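Fructose transport system repressor FruR (Pseudomonas putida, PDB 3O74) probably acts as a LacI-family, DNA-binding transcription factor that represses or activates genes and takes fructose 1-phosphate as its preferred effector. Local coordinates at residues D104-R109 with R138-E144; P120-L125 with Y149-R155. All coordinates share one frame; numbering follows the deposited sequence.

Overall arrangement
Both contacts lie in the same lobe of the LacI-type, periplasmic-binding-protein-like fold, their centres about 15 Å apart. Along the chain their segments alternate: 104-109, 120-125, 138-144, 149-155. Contact 2 pairs strands 122-128 and 152-158, the latter the outermost strand at that end of the sheet within this chain; contact 1 sets helix 104-116 against helix 133-144. That second helix is the crossover between the two strands, and it ties the contacts together. Phe142 and Ala139 pack on Leu125, Phe142 also reaches Ile123, and Asp143 forms a salt bridge with Arg155. One beta-alpha-beta unit is thereby joined to the helix just before it.

Contact 1 (D104-R109 with R138-E144)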
loop_
_atom_site.group_PDB
_atom_site.type_symbol
_atom_site.label_atom_id
_atom_site.label_comp_id
_atom_site.label_asym_id
_atom_site.label_seq_id
_atom_site.Cartn_x
_atom_site.Cartn_y
_atom_site.Cartn_z
ATOM N N ASP B 104 -4.008 -12.404 -17.247
ATOM C CA ASP B 104 -2.559 -12.388 -17.059
ATOM C C ASP B 104 -1.747 -13.019 -18.184
ATOM O O ASP B 104 -0.688 -12.513 -18.546
ATOM C CB ASP B 104 -2.191 -13.043 -15.728
ATOM C CG ASP B 104 -2.547 -12.178 -14.539
ATOM O OD1 ASP B 104 -2.781 -10.965 -14.730
ATOM O OD2 ASP B 104 -2.590 -12.715 -13.414
ATOM N N ARG B 105 -2.233 -14.125 -18.731
ATOM C CA ARG B 105 -1.475 -14.827 -19.755
ATOM C C ARG B 105 -1.248 -13.938 -20.973
ATOM O O ARG B 105 -0.127 -13.815 -21.461
ATOM C CB ARG B 105 -2.187 -16.116 -20.163
ATOM C CG ARG B 105 -1.400 -16.955 -21.143
ATOM C CD ARG B 105 -2.092 -18.284 -21.428
ATOM N NE ARG B 105 -1.256 -19.417 -21.056
ATOM C CZ ARG B 105 -0.393 -20.006 -21.873
ATOM N NH1 ARG B 105 -0.257 -19.573 -23.126
ATOM N NH2 ARG B 105 0.329 -21.031 -21.432
ATOM N N ASP B 106 -2.317 -13.312 -21.454
ATOM C CA ASP B 106 -2.221 -12.428 -22.608
ATOM C C ASP B 106 -1.413 -11.171 -22.291
ATOM O O ASP B 106 -0.710 -10.641 -23.151
ATOM C CB ASP B 106 -3.611 -12.040 -23.112
ATOM C CG ASP B 106 -3.559 -11.223 -24.390
ATOM O OD1 ASP B 106 -3.146 -11.778 -25.431
ATOM O OD2 ASP B 106 -3.929 -10.029 -24.358
ATOM N N ALA B 107 -1.524 -10.695 -21.056
ATOM C CA ALA B 107 -0.777 -9.522 -20.627
ATOM C C ALA B 107 0.713 -9.830 -20.666
ATOM O O ALA B 107 1.523 -9.000 -21.082
ATOM C CB ALA B 107 -1.197 -9.111 -19.232
ATOM N N SER B 108 1.060 -11.037 -20.231
ATOM C CA SER B 108 2.443 -11.485 -20.192
ATOM C C SER B 108 3.003 -11.682 -21.598
ATOM O O SER B 108 4.174 -11.393 -21.865
ATOM C CB SER B 108 2.543 -12.784 -19.399
ATOM O OG SER B 108 3.892 -13.140 -19.190
ATOM N N ARG B 109 2.167 -12.175 -22.502
ATOM C CA ARG B 109 2.612 -12.394 -23.868
ATOM C C ARG B 109 2.964 -11.066 -24.528
ATOM O O ARG B 109 4.021 -10.933 -25.148
ATOM C CB ARG B 109 1.545 -13.124 -24.682
ATOM C CG ARG B 109 2.121 -13.984 -25.796
ATOM C CD ARG B 109 1.189 -14.072 -26.998
ATOM N NE ARG B 109 1.193 -12.836 -27.772
ATOM C CZ ARG B 109 0.230 -11.924 -27.727
ATOM N NH1 ARG B 109 -0.828 -12.116 -26.953
ATOM N NH2 ARG B 109 0.321 -10.825 -28.461
ATOM N N ARG B 138 1.356 -16.290 -16.082
ATOM C CA ARG B 138 2.329 -15.289 -16.501
ATOM C C ARG B 138 3.576 -15.924 -17.130
ATOM O O ARG B 138 4.095 -15.432 -18.130
ATOM C CB ARG B 138 2.670 -14.365 -15.327
ATOM C CG ARG B 138 1.440 -13.623 -14.784
ATOM C CD ARG B 138 1.700 -12.843 -13.495
ATOM N NE ARG B 138 0.453 -12.287 -12.967
ATOM C CZ ARG B 138 0.357 -11.558 -11.859
ATOM N NH1 ARG B 138 1.437 -11.289 -11.144
ATOM N NH2 ARG B 138 -0.824 -11.103 -11.467
ATOM N N ALA B 139 4.042 -17.027 -16.558
ATOM C CA ALA B 139 5.136 -17.781 -17.161
ATOM C C ALA B 139 4.690 -18.366 -18.497
ATOM O O ALA B 139 5.478 -18.471 -19.436
ATOM C CB ALA B 139 5.605 -18.882 -16.231
ATOM N N GLY B 140 3.418 -18.745 -18.574
ATOM C CA GLY B 140 2.862 -19.327 -19.784
ATOM C C GLY B 140 2.821 -18.342 -20.936
ATOM O O GLY B 140 3.209 -18.673 -22.055
ATOM N N GLY B 141 2.353 -17.128 -20.661
ATOM C CA GLY B 141 2.308 -16.086 -21.671
ATOM C C GLY B 141 3.696 -15.697 -22.136
ATOM O O GLY B 141 3.922 -15.435 -23.320
ATOM N N PHE B 142 4.629 -15.663 -21.191
ATOM C CA PHE B 142 6.027 -15.375 -21.491
ATOM C C PHE B 142 6.608 -16.394 -22.476
ATOM O O PHE B 142 7.252 -16.018 -23.457
ATOM C CB PHE B 142 6.841 -15.335 -20.191
ATOM C CG PHE B 142 8.325 -15.196 -20.396
ATOM C CD1 PHE B 142 8.903 -13.950 -20.561
ATOM C CD2 PHE B 142 9.142 -16.313 -20.395
ATOM C CE1 PHE B 142 10.272 -13.822 -20.740
ATOM C CE2 PHE B 142 10.509 -16.193 -20.570
ATOM C CZ PHE B 142 11.075 -14.945 -20.744
ATOM N N ASP B 143 6.370 -17.678 -22.226
ATOM C CA ASP B 143 6.839 -18.727 -23.133
ATOM C C ASP B 143 6.213 -18.586 -24.514
ATOM O O ASP B 143 6.891 -18.731 -25.532
ATOM C CB ASP B 143 6.520 -20.115 -22.577
ATOM C CG ASP B 143 7.328 -20.450 -21.341
ATOM O OD1 ASP B 143 8.332 -19.756 -21.075
ATOM O OD2 ASP B 143 6.962 -21.415 -20.638
ATOM N N GLU B 144 4.915 -18.306 -24.538
ATOM C CA GLU B 144 4.165 -18.192 -25.785
ATOM C C GLU B 144 4.764 -17.149 -26.727
ATOM O O GLU B 144 4.800 -17.346 -27.939
ATOM C CB GLU B 144 2.701 -17.864 -25.488
ATOM C CG GLU B 144 1.965 -17.191 -26.630
ATOM C CD GLU B 144 1.166 -18.156 -27.485
ATOM O OE1 GLU B 144 0.744 -19.210 -26.964
ATOM O OE2 GLU B 144 0.948 -17.851 -28.676
#
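This is a close helix-helix packing made through glycine, between the start of helix 104-116 and the later turns of helix 133-144, whose other side lies on strands 122-128 and 152-158. The short axes come within 6.9 Å and cross at -40°. Gly141 makes this possible: with no side chain between the backbones, its CA sits 3.3 Å from Arg105 O in a CA-H...O contact, and its own O receives a second from Arg109 CA.

Ser108 adds a bond from side chain to backbone. Its chi1 of -172°, anti to the backbone N, carries OG across to the neighbouring helix, where it donates to Arg138 O at a short 2.5 Å, in the carbonyl plane and on a lone pair. The same oxygen accepts the helical bond from Phe142 N, so two donors grip it.

At one end, Arg138 runs extended from CG to NE and brings both NE and NH2 to Asp104 OD2, each 3.1 Å away; the NE bond is weak. The carboxylate stands 76° to the guanidinium, and NH2 meets OD2 from above the carboxylate plane. Asp104 OD1 goes instead to Arg263 in strand 257-266, so one carboxylate bridges two arginines.

At the other end, the Arg105 guanidinium lies with one face over the Gly140 backbone, Gly140 C being 3.6 Å above its plane. Its link from NH1 to Glu144 OE1 is long, and Glu144 is poorly ordered.

The chemistry is thus uneven: a buried carboxylate probably offsets the charge of two neighbouring arginines at one end, glycine and serine hold the middle, and the outer end is only loosely tied.

Contact 2 (P120-L125 with Y149-R155); sequences PRSIAL and YTGEVRR
Tyr149 OH donates to Pro120 O at 2.6 Å, the shortest hydrogen bond between the two segments, and it joins the loops that lead into two neighbouring parallel strands. The hydroxyl comes from well above the carbonyl plane, 61° out of it, and not on a lone pair. With CG anti to the backbone N (chi1 -176°), the phenol reaches across to the proline; Gly151 N lies over one ring face, offset toward the rim. The same ring brings CE2 to 3.8 Å from Ile123 CG2.

Beyond the tyrosine the parallel ladder runs in register, Ser122 beside Glu152 through to Leu125 beside Arg155. Glu152 N donates to Arg121 O, and Ile123 N then bonds to Glu152 O at 2.8 Å. Arg154 N to Ile123 O and Leu125 N to Arg154 O, the latter 2.9 Å, continue the pattern.

On the face of Ile123 and Val153, their CG2 methyls lie side by side at 3.8 Å; this face turns to the crossover helix 133-144, with Phe142 against Val153. At the strand entry, Arg121 doubles back through bends at chi2 and chi3 until Glu152 CG sits 3.2 Å above the centre of its guanidinium. Its NH1 makes a weakly angled bond of 2.7 Å to Glu152 OE1, part of a salt bridge.

Chemically, the regular backbone bonds set the register of the two strands of this beta-alpha-beta unit and the phenol hydroxyl joins their entry loops, while apolar contacts turn toward the helix; the surface ion pair, weakly angled and near a crystal neighbour, probably adds little.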
loop_
_atom_site.group_PDB
_atom_site.type_symbol
_atom_site.label_atom_id
_atom_site.label_comp_id
_atom_site.label_asym_id
_atom_site.label_seq_id
_atom_site.Cartn_x
_atom_site.Cartn_y
_atom_site.Cartn_z
ATOM N N PRO B 120 16.733 -8.826 -28.486
ATOM C CA PRO B 120 17.639 -9.139 -27.377
ATOM C C PRO B 120 18.357 -10.466 -27.597
ATOM O O PRO B 120 17.798 -11.382 -28.202
ATOM C CB PRO B 120 16.698 -9.233 -26.172
ATOM C CG PRO B 120 15.374 -9.574 -26.753
ATOM C CD PRO B 120 15.319 -8.878 -28.076
ATOM N N ARG B 121 19.590 -10.556 -27.115
ATOM C CA ARG B 121 20.383 -11.772 -27.248
ATOM C C ARG B 121 20.013 -12.755 -26.142
ATOM O O ARG B 121 20.189 -13.966 -26.278
ATOM C CB ARG B 121 21.873 -11.431 -27.195
ATOM C CG ARG B 121 22.764 -12.351 -28.010
ATOM C CD ARG B 121 23.167 -13.590 -27.231
ATOM N NE ARG B 121 22.446 -14.781 -27.666
ATOM C CZ ARG B 121 22.876 -16.021 -27.460
ATOM N NH1 ARG B 121 24.026 -16.223 -26.831
ATOM N NH2 ARG B 121 22.165 -17.058 -27.885
ATOM N N SER B 122 19.483 -12.216 -25.050
ATOM C CA SER B 122 19.079 -13.017 -23.906
ATOM C C SER B 122 17.872 -12.379 -23.241
ATOM O O SER B 122 17.765 -11.156 -23.165
ATOM C CB SER B 122 20.225 -13.131 -22.899
ATOM O OG SER B 122 20.613 -11.853 -22.422
ATOM N N ILE B 123 16.960 -13.213 -22.762
ATOM C CA ILE B 123 15.776 -12.724 -22.072
ATOM C C ILE B 123 15.472 -13.619 -20.880
ATOM O O ILE B 123 15.666 -14.833 -20.940
ATOM C CB ILE B 123 14.549 -12.666 -23.011
ATOM C CG1 ILE B 123 13.366 -12.004 -22.306
ATOM C CG2 ILE B 123 14.179 -14.058 -23.511
ATOM C CD1 ILE B 123 12.229 -11.634 -23.236
ATOM N N ALA B 124 15.003 -13.018 -19.794
ATOM C CA ALA B 124 14.735 -13.782 -18.589
ATOM C C ALA B 124 13.376 -13.446 -18.000
ATOM O O ALA B 124 12.835 -12.361 -18.218
ATOM C CB ALA B 124 15.828 -13.555 -17.560
ATOM N N LEU B 125 12.833 -14.404 -17.261
ATOM C CA LEU B 125 11.619 -14.201 -16.497
ATOM C C LEU B 125 11.953 -14.366 -15.021
ATOM O O LEU B 125 12.563 -15.358 -14.618
ATOM C CB LEU B 125 10.559 -15.224 -16.894
ATOM C CG LEU B 125 9.320 -15.220 -16.004
ATOM C CD1 LEU B 125 8.350 -14.131 -16.441
ATOM C CD2 LEU B 125 8.650 -16.587 -16.034
ATOM N N TYR B 149 12.009 -17.842 -30.990
ATOM C CA TYR B 149 13.153 -17.120 -30.431
ATOM C C TYR B 149 14.378 -18.029 -30.333
ATOM O O TYR B 149 14.284 -19.167 -29.872
ATOM C CB TYR B 149 12.808 -16.537 -29.054
ATOM C CG TYR B 149 13.903 -15.688 -28.440
ATOM C CD1 TYR B 149 14.168 -14.410 -28.914
ATOM C CD2 TYR B 149 14.659 -16.157 -27.372
ATOM C CE1 TYR B 149 15.165 -13.625 -28.350
ATOM C CE2 TYR B 149 15.654 -15.381 -26.799
ATOM C CZ TYR B 149 15.904 -14.117 -27.293
ATOM O OH TYR B 149 16.894 -13.345 -26.727
ATOM N N THR B 150 15.526 -17.512 -30.756
ATOM C CA THR B 150 16.741 -18.317 -30.837
ATOM C C THR B 150 17.811 -17.923 -29.813
ATOM O O THR B 150 18.882 -18.535 -29.762
ATOM C CB THR B 150 17.349 -18.251 -32.249
ATOM O OG1 THR B 150 17.721 -16.900 -32.545
ATOM C CG2 THR B 150 16.340 -18.736 -33.284
ATOM N N GLY B 151 17.520 -16.905 -29.006
ATOM C CA GLY B 151 18.468 -16.415 -28.016
ATOM C C GLY B 151 18.506 -17.225 -26.730
ATOM O O GLY B 151 17.933 -18.312 -26.651
ATOM N N GLU B 152 19.204 -16.698 -25.726
ATOM C CA GLU B 152 19.260 -17.327 -24.411
ATOM C C GLU B 152 17.998 -16.993 -23.626
ATOM O O GLU B 152 17.609 -15.831 -23.535
ATOM C CB GLU B 152 20.473 -16.827 -23.625
ATOM C CG GLU B 152 21.770 -16.728 -24.414
ATOM C CD GLU B 152 22.485 -18.059 -24.550
ATOM O OE1 GLU B 152 23.680 -18.056 -24.915
ATOM O OE2 GLU B 152 21.858 -19.107 -24.289
ATOM N N VAL B 153 17.361 -18.010 -23.055
ATOM C CA VAL B 153 16.196 -17.789 -22.199
ATOM C C VAL B 153 16.418 -18.390 -20.819
ATOM O O VAL B 153 16.858 -19.533 -20.694
ATOM C CB VAL B 153 14.914 -18.385 -22.802
ATOM C CG1 VAL B 153 13.724 -18.143 -21.873
ATOM C CG2 VAL B 153 14.652 -17.793 -24.173
ATOM N N ARG B 154 16.115 -17.613 -19.785
ATOM C CA ARG B 154 16.232 -18.097 -18.420
ATOM C C ARG B 154 14.949 -17.802 -17.665
ATOM O O ARG B 154 14.334 -16.753 -17.856
ATOM C CB ARG B 154 17.413 -17.435 -17.712
ATOM C CG ARG B 154 18.770 -17.749 -18.315
ATOM C CD ARG B 154 19.205 -19.176 -18.022
ATOM N NE ARG B 154 20.589 -19.401 -18.431
ATOM C CZ ARG B 154 20.970 -19.641 -19.681
ATOM N NH1 ARG B 154 20.068 -19.687 -20.653
ATOM N NH2 ARG B 154 22.253 -19.830 -19.962
ATOM N N ARG B 155 14.542 -18.737 -16.816
ATOM C CA ARG B 155 13.371 -18.540 -15.975
ATOM C C ARG B 155 13.749 -18.795 -14.527
ATOM O O ARG B 155 14.256 -19.866 -14.186
ATOM C CB ARG B 155 12.238 -19.475 -16.399
ATOM C CG ARG B 155 11.767 -19.261 -17.825
ATOM C CD ARG B 155 10.953 -20.444 -18.312
ATOM N NE ARG B 155 10.611 -20.333 -19.726
ATOM C CZ ARG B 155 11.386 -20.755 -20.721
ATOM N NH1 ARG B 155 12.559 -21.318 -20.462
ATOM N NH2 ARG B 155 10.987 -20.612 -21.977
#